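Local coordinates for protein 2-oxoglutarate carboxylase small subunit (Hydrogenobacter thermophilus, PDB 7KCT) that is the small, biotin-carboxylase-like subunit of a carboxylase, belongs to the ATP-grasp family, and binds ADP, bicarbonate ion and magnesium ion, at residues Y277-M282 with K318-I323; I343-N348 with N432-K437. One frame throughout, in Å; residues are numbered along the deposited sequence.

From the N terminus, the chain first builds the parallel sheet with helix 20-32, then reaches strand 278-286 of the ATP-grasp region. Contact 1 closes a loop of 35 intervening residues, bringing helix 316-324 back against the start of that strand and, through residues of the helix, up to helix 20-32. The chain then runs into strand 341-351, where contact 2 opens; 83 residues later it returns as helix 427-435, a loop within the biotin carboxylase C-terminal region. The two loops follow in series and neither nest nor cross. The centres of contact 1 and contact 2 lie about 28 Å apart, on opposite sides of the chain's centre, and the contacts do not touch.

Contact 1: Y277-M282 with K318-I323; sequences YSAGTM and KWQIRI
Ser278 and Gln320 meet where the start of strand 278-286 runs past helix 316-324, the local axes approaching to 7.8 Å at 130° between their directions. The tight part is small: Ser278 OG lies 3.5 Å from Gln320 CG, and Ala279 CB rests on the same methylene, 3.9 Å from Gln320 CG. The Gln320 side chain leaves its helix with CG beside the backbone N (chi1 -86°) and then extends, which carries its amide alongside Ser278 and Ala279. Further round the helix the fit is looser, Ile323 CG2 standing 4.1 Å from Ser278 N; Ile323 also packs on Leu222 of the neighbouring strand 215-223.

The looser side is bridged by two waters. One water accepts from Gln320 NE2 (2.9 Å), donates to Ala279 O and also bonds Ser278 OG. A second sits between Ser278 OG and Gln320 O, to which it donates over 2.8 Å. The serine hydroxyl is therefore gripped by two waters, having swung anti to its own backbone N (chi1 -168°), while Ala279 O has a further bond from Tyr276 OH.

At the other end of the amide, Gln320 OE1 bonds His87 NE2 at the end of strand 85-87, and on the same helix Lys318 forms a salt bridge with Glu32 and packs on Arg410 of the second subunit. This ATP-grasp strand, part of a four-stranded antiparallel sheet, is thus joined by one helix to the N-terminal region. With His87 on OE1 and a water on NE2, the Gln320 amide has a partner at each end, consistent with the modelled flip; the polar link between these two segments runs through two bridging waters.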
loop_
_atom_site.group_PDB
_atom_site.type_symbol
_atom_site.label_atom_id
_atom_site.label_comp_id
_atom_site.label_asym_id
_atom_site.label_seq_id
_atom_site.Cartn_x
_atom_site.Cartn_y
_atom_site.Cartn_z
ATOM N N TYR A 277 26.123 12.892 -5.833
ATOM C CA TYR A 277 25.629 11.519 -5.854
ATOM C C TYR A 277 24.721 11.309 -4.638
ATOM O O TYR A 277 24.636 12.156 -3.748
ATOM C CB TYR A 277 26.778 10.465 -5.906
ATOM C CG TYR A 277 27.884 10.596 -4.861
ATOM C CD1 TYR A 277 27.635 10.306 -3.528
ATOM C CD2 TYR A 277 29.205 10.929 -5.232
ATOM C CE1 TYR A 277 28.633 10.403 -2.571
ATOM C CE2 TYR A 277 30.230 11.038 -4.267
ATOM C CZ TYR A 277 29.939 10.762 -2.945
ATOM O OH TYR A 277 30.918 10.857 -1.972
ATOM N N SER A 278 24.027 10.176 -4.631
ATOM C CA SER A 278 22.978 9.871 -3.659
ATOM C C SER A 278 21.754 10.639 -4.151
ATOM O O SER A 278 21.713 11.058 -5.318
ATOM C CB SER A 278 23.324 10.262 -2.226
ATOM O OG SER A 278 22.358 9.651 -1.367
ATOM N N ALA A 279 20.771 10.825 -3.279
ATOM C CA ALA A 279 19.536 11.503 -3.604
ATOM C C ALA A 279 19.653 12.972 -3.229
ATOM O O ALA A 279 20.323 13.348 -2.259
ATOM C CB ALA A 279 18.341 10.882 -2.868
ATOM N N GLY A 280 19.010 13.805 -4.016
ATOM C CA GLY A 280 18.943 15.225 -3.733
ATOM C C GLY A 280 17.816 15.806 -4.551
ATOM O O GLY A 280 17.306 15.166 -5.465
ATOM N N THR A 281 17.401 17.008 -4.188
ATOM C CA THR A 281 16.284 17.658 -4.848
ATOM C C THR A 281 16.644 19.095 -5.178
ATOM O O THR A 281 17.192 19.791 -4.326
ATOM C CB THR A 281 15.024 17.640 -3.943
ATOM O OG1 THR A 281 14.543 16.292 -3.858
ATOM C CG2 THR A 281 13.954 18.584 -4.509
ATOM N N MET A 282 16.273 19.559 -6.377
ATOM C CA MET A 282 16.395 20.965 -6.774
ATOM C C MET A 282 15.014 21.604 -6.824
ATOM O O MET A 282 14.132 21.094 -7.506
ATOM C CB MET A 282 17.100 21.063 -8.109
ATOM C CG MET A 282 18.496 20.502 -7.979
ATOM S SD MET A 282 19.259 21.230 -9.360
ATOM C CE MET A 282 20.453 19.988 -9.829
ATOM N N LYS A 318 16.270 2.632 -0.867
ATOM C CA LYS A 318 17.102 1.460 -1.092
ATOM C C LYS A 318 18.290 1.817 -1.988
ATOM O O LYS A 318 19.416 1.366 -1.742
ATOM C CB LYS A 318 16.266 0.325 -1.686
ATOM C CG LYS A 318 16.958 -1.024 -1.612
ATOM C CD LYS A 318 16.116 -2.185 -2.127
ATOM C CE LYS A 318 14.991 -2.549 -1.201
ATOM N NZ LYS A 318 14.375 -3.865 -1.602
ATOM N N TRP A 319 18.058 2.639 -3.033
ATOM C CA TRP A 319 19.157 3.052 -3.909
ATOM C C TRP A 319 20.161 3.921 -3.166
ATOM O O TRP A 319 21.373 3.783 -3.382
ATOM C CB TRP A 319 18.624 3.774 -5.185
ATOM C CG TRP A 319 18.341 2.743 -6.218
ATOM C CD1 TRP A 319 17.115 2.345 -6.680
ATOM C CD2 TRP A 319 19.308 1.900 -6.876
ATOM N NE1 TRP A 319 17.262 1.298 -7.548
ATOM C CE2 TRP A 319 18.595 1.032 -7.719
ATOM C CE3 TRP A 319 20.711 1.829 -6.859
ATOM C CZ2 TRP A 319 19.235 0.076 -8.527
ATOM C CZ3 TRP A 319 21.341 0.896 -7.666
ATOM C CH2 TRP A 319 20.604 0.028 -8.484
ATOM N N GLN A 320 19.706 4.824 -2.290
ATOM C CA GLN A 320 20.662 5.542 -1.462
ATOM C C GLN A 320 21.649 4.563 -0.835
ATOM O O GLN A 320 22.859 4.781 -0.840
ATOM C CB GLN A 320 19.948 6.345 -0.371
ATOM C CG GLN A 320 19.449 7.751 -0.738
ATOM C CD GLN A 320 18.800 8.418 0.450
ATOM O OE1 GLN A 320 17.824 7.895 1.025
ATOM N NE2 GLN A 320 19.389 9.509 0.896
ATOM N N ILE A 321 21.129 3.488 -0.250
ATOM C CA ILE A 321 21.966 2.584 0.520
ATOM C C ILE A 321 22.898 1.809 -0.395
ATOM O O ILE A 321 24.071 1.643 -0.096
ATOM C CB ILE A 321 21.081 1.640 1.349
ATOM C CG1 ILE A 321 20.328 2.456 2.407
ATOM C CG2 ILE A 321 21.951 0.584 2.035
ATOM C CD1 ILE A 321 19.149 1.763 2.970
ATOM N N ARG A 322 22.400 1.343 -1.530
ATOM C CA ARG A 322 23.241 0.653 -2.490
ATOM C C ARG A 322 24.340 1.554 -3.045
ATOM O O ARG A 322 25.462 1.093 -3.293
ATOM C CB ARG A 322 22.388 0.146 -3.635
ATOM C CG ARG A 322 21.545 -1.042 -3.353
ATOM C CD ARG A 322 20.573 -1.288 -4.530
ATOM N NE ARG A 322 20.103 -2.637 -4.410
ATOM C CZ ARG A 322 18.852 -3.037 -4.588
ATOM N NH1 ARG A 322 17.888 -2.174 -4.930
ATOM N NH2 ARG A 322 18.566 -4.326 -4.398
ATOM N N ILE A 323 23.988 2.800 -3.381
ATOM C CA ILE A 323 24.946 3.763 -3.900
ATOM C C ILE A 323 26.039 4.009 -2.884
ATOM O O ILE A 323 27.220 4.069 -3.224
ATOM C CB ILE A 323 24.221 5.078 -4.271
ATOM C CG1 ILE A 323 23.517 4.992 -5.598
ATOM C CG2 ILE A 323 25.171 6.253 -4.287
ATOM C CD1 ILE A 323 22.439 6.071 -5.750
HETATM O O HOH W 1 20.790 11.866 0.047
HETATM O O HOH W 2 23.899 7.300 -1.277
#

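Contact 2: I343-N348 with N432-K437; sequences IECRIN and NIMKDK. With ADP (adenosine-5'-diphosphate), chain D.
One thioether methyl makes this contact: Met434 CE reaches from helix 427-435 to strand 341-351, although the nearest CA atoms, those of Cys345 and Met434, are 10.2 Å apart. The methyl lies 3.8 Å from Cys345 SG and more loosely, at 4.5 Å, against Ile343 CG2. Bends at chi2 (-55°) and chi3 bring the end of the methionine closer to the strand than its CB direction would suggest. Met411 of helix 404-417 touches both Cys345 and Met434, and Trp404 at the start of that helix lies on Ile343, making the pocket for the methyl part of a wider apolar layer.

Strand 341-351 is central to the antiparallel sheet of the biotin carboxylase C-terminal fold, paired here with strands 244-250 and 393-401, and its alternation divides the labour: Ile343 and Cys345 face the helices, whereas Arg346 serves the nucleotide pocket. Its extended side chain sets the guanidinium edge against the ADP phosphates. NH1 of Arg346 donates to ADP O1A over 3.1 Å at 161°, and Arg346 NH2 to the bridging ADP O3A over 2.9 Å at 157°; a weak third bond joins NH1 to O3A. Salt bridges from NE to Glu248 and from NH2 to Glu304 give the guanidinium further partners and probably limit its rotation. Lys245, Arg300 and the backbone N of Val303 also bond this ADP.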
loop_
_atom_site.group_PDB
_atom_site.type_symbol
_atom_site.label_atom_id
_atom_site.label_comp_id
_atom_site.label_asym_id
_atom_site.label_seq_id
_atom_site.Cartn_x
_atom_site.Cartn_y
_atom_site.Cartn_z
ATOM N N ILE A 343 -0.412 11.131 -5.245
ATOM C CA ILE A 343 -0.652 12.234 -4.344
ATOM C C ILE A 343 -0.270 11.762 -2.952
ATOM O O ILE A 343 -0.607 10.637 -2.562
ATOM C CB ILE A 343 -2.136 12.677 -4.378
ATOM C CG1 ILE A 343 -2.623 12.987 -5.787
ATOM C CG2 ILE A 343 -2.359 13.916 -3.548
ATOM C CD1 ILE A 343 -4.137 13.326 -5.868
ATOM N N GLU A 344 0.392 12.633 -2.201
ATOM C CA GLU A 344 0.737 12.436 -0.817
ATOM C C GLU A 344 0.123 13.542 0.022
ATOM O O GLU A 344 0.262 14.730 -0.289
ATOM C CB GLU A 344 2.275 12.410 -0.609
ATOM C CG GLU A 344 2.700 12.574 0.886
ATOM C CD GLU A 344 4.211 12.443 1.125
ATOM O OE1 GLU A 344 4.928 13.435 1.437
ATOM O OE2 GLU A 344 4.692 11.308 1.037
ATOM N N CYS A 345 -0.465 13.160 1.142
ATOM C CA CYS A 345 -0.969 14.105 2.116
ATOM C C CYS A 345 -0.259 13.867 3.437
ATOM O O CYS A 345 -0.125 12.722 3.871
ATOM C CB CYS A 345 -2.477 14.003 2.273
ATOM S SG CYS A 345 -3.438 14.418 0.809
ATOM N N ARG A 346 0.215 14.947 4.049
ATOM C CA ARG A 346 0.838 14.878 5.362
ATOM C C ARG A 346 -0.256 14.918 6.398
ATOM O O ARG A 346 -1.054 15.868 6.422
ATOM C CB ARG A 346 1.811 16.026 5.579
ATOM C CG ARG A 346 2.822 16.097 4.469
ATOM C CD ARG A 346 4.036 16.810 4.947
ATOM N NE ARG A 346 5.001 17.020 3.877
ATOM C CZ ARG A 346 6.173 17.583 4.092
ATOM N NH1 ARG A 346 6.472 17.948 5.338
ATOM N NH2 ARG A 346 7.012 17.814 3.083
ATOM N N ILE A 347 -0.303 13.885 7.231
ATOM C CA ILE A 347 -1.239 13.802 8.345
ATOM C C ILE A 347 -0.478 14.305 9.559
ATOM O O ILE A 347 0.330 13.566 10.131
ATOM C CB ILE A 347 -1.739 12.378 8.597
ATOM C CG1 ILE A 347 -2.085 11.675 7.299
ATOM C CG2 ILE A 347 -2.876 12.405 9.561
ATOM C CD1 ILE A 347 -3.119 12.280 6.594
ATOM N N ASN A 348 -0.726 15.554 9.951
ATOM C CA ASN A 348 -0.026 16.173 11.059
ATOM C C ASN A 348 -0.952 16.288 12.253
ATOM O O ASN A 348 -2.174 16.444 12.112
ATOM C CB ASN A 348 0.494 17.583 10.704
ATOM C CG ASN A 348 1.437 17.592 9.527
ATOM O OD1 ASN A 348 2.291 16.725 9.382
ATOM N ND2 ASN A 348 1.293 18.602 8.671
ATOM N N ASN A 432 -11.390 18.146 2.506
ATOM C CA ASN A 432 -12.041 19.255 1.800
ATOM C C ASN A 432 -11.234 19.698 0.584
ATOM O O ASN A 432 -11.802 20.139 -0.414
ATOM C CB ASN A 432 -12.263 20.436 2.752
ATOM C CG ASN A 432 -13.461 20.244 3.678
ATOM O OD1 ASN A 432 -14.325 19.432 3.419
ATOM N ND2 ASN A 432 -13.506 20.995 4.750
ATOM N N ILE A 433 -9.901 19.666 0.674
ATOM C CA ILE A 433 -9.076 19.957 -0.496
ATOM C C ILE A 433 -9.385 18.980 -1.622
ATOM O O ILE A 433 -9.597 19.377 -2.780
ATOM C CB ILE A 433 -7.585 19.946 -0.101
ATOM C CG1 ILE A 433 -7.313 21.009 0.974
ATOM C CG2 ILE A 433 -6.732 20.150 -1.319
ATOM C CD1 ILE A 433 -5.876 21.047 1.517
ATOM N N MET A 434 -9.465 17.689 -1.296
ATOM C CA MET A 434 -9.751 16.701 -2.321
ATOM C C MET A 434 -11.136 16.909 -2.937
ATOM O O MET A 434 -11.351 16.569 -4.100
ATOM C CB MET A 434 -9.661 15.286 -1.741
ATOM C CG MET A 434 -8.277 14.879 -1.210
ATOM S SD MET A 434 -6.984 15.088 -2.475
ATOM C CE MET A 434 -5.760 16.080 -1.642
ATOM N N LYS A 435 -12.077 17.485 -2.190
ATOM C CA LYS A 435 -13.405 17.781 -2.732
ATOM C C LYS A 435 -13.488 19.134 -3.447
ATOM O O LYS A 435 -14.529 19.471 -4.025
ATOM C CB LYS A 435 -14.429 17.761 -1.591
ATOM C CG LYS A 435 -14.704 16.417 -0.976
ATOM C CD LYS A 435 -15.549 16.663 0.292
ATOM C CE LYS A 435 -16.102 15.379 0.838
ATOM N NZ LYS A 435 -16.791 15.608 2.138
ATOM N N ASP A 436 -12.457 19.955 -3.346
ATOM C CA ASP A 436 -12.542 21.307 -3.868
ATOM C C ASP A 436 -12.427 21.319 -5.395
ATOM O O ASP A 436 -11.537 20.689 -5.957
ATOM C CB ASP A 436 -11.450 22.156 -3.249
ATOM C CG ASP A 436 -11.332 23.529 -3.914
ATOM O OD1 ASP A 436 -12.308 24.287 -3.845
ATOM O OD2 ASP A 436 -10.256 23.845 -4.480
ATOM N N LYS A 437 -13.308 22.080 -6.065
ATOM C CA LYS A 437 -13.303 22.082 -7.528
ATOM C C LYS A 437 -11.977 22.582 -8.084
ATOM O O LYS A 437 -11.491 22.056 -9.076
ATOM C CB LYS A 437 -14.406 22.958 -8.111
ATOM C CG LYS A 437 -14.676 22.856 -9.625
ATOM C CD LYS A 437 -15.650 23.987 -10.038
ATOM C CE LYS A 437 -16.308 23.588 -11.421
ATOM N NZ LYS A 437 -15.436 22.931 -12.378
HETATM P PB ADP D . 10.967 18.395 2.921
HETATM O O1B ADP D . 11.632 17.046 3.126
HETATM O O2B ADP D . 10.120 18.684 1.702
HETATM O O3B ADP D . 11.742 19.573 3.420
HETATM P PA ADP D . 9.815 19.488 5.379
HETATM O O1A ADP D . 8.897 19.358 6.546
HETATM O O2A ADP D . 10.444 20.802 4.951
HETATM O O3A ADP D . 9.575 18.533 4.135
HETATM O "O5'" ADP D . 11.426 18.763 6.257
HETATM C "C5'" ADP D . 11.075 17.858 7.387
HETATM C "C4'" ADP D . 11.854 18.089 8.600
HETATM O "O4'" ADP D . 13.136 18.646 8.406
HETATM C "C3'" ADP D . 10.911 19.157 9.404
HETATM O "O3'" ADP D . 10.962 18.865 10.696
HETATM C "C2'" ADP D . 11.706 20.451 8.973
HETATM O "O2'" ADP D . 11.679 21.408 9.926
HETATM C "C1'" ADP D . 13.131 19.828 9.061
HETATM N N9 ADP D . 14.180 20.529 8.210
HETATM C C8 ADP D . 14.137 20.867 6.835
HETATM N N7 ADP D . 15.254 21.513 6.408
HETATM C C5 ADP D . 16.061 21.556 7.525
HETATM C C6 ADP D . 17.346 22.103 7.709
HETATM N N6 ADP D . 18.010 22.707 6.661
HETATM N N1 ADP D . 17.955 22.033 8.938
HETATM C C2 ADP D . 17.199 21.432 9.932
HETATM N N3 ADP D . 15.964 20.870 9.907
HETATM C C4 ADP D . 15.420 20.949 8.655
#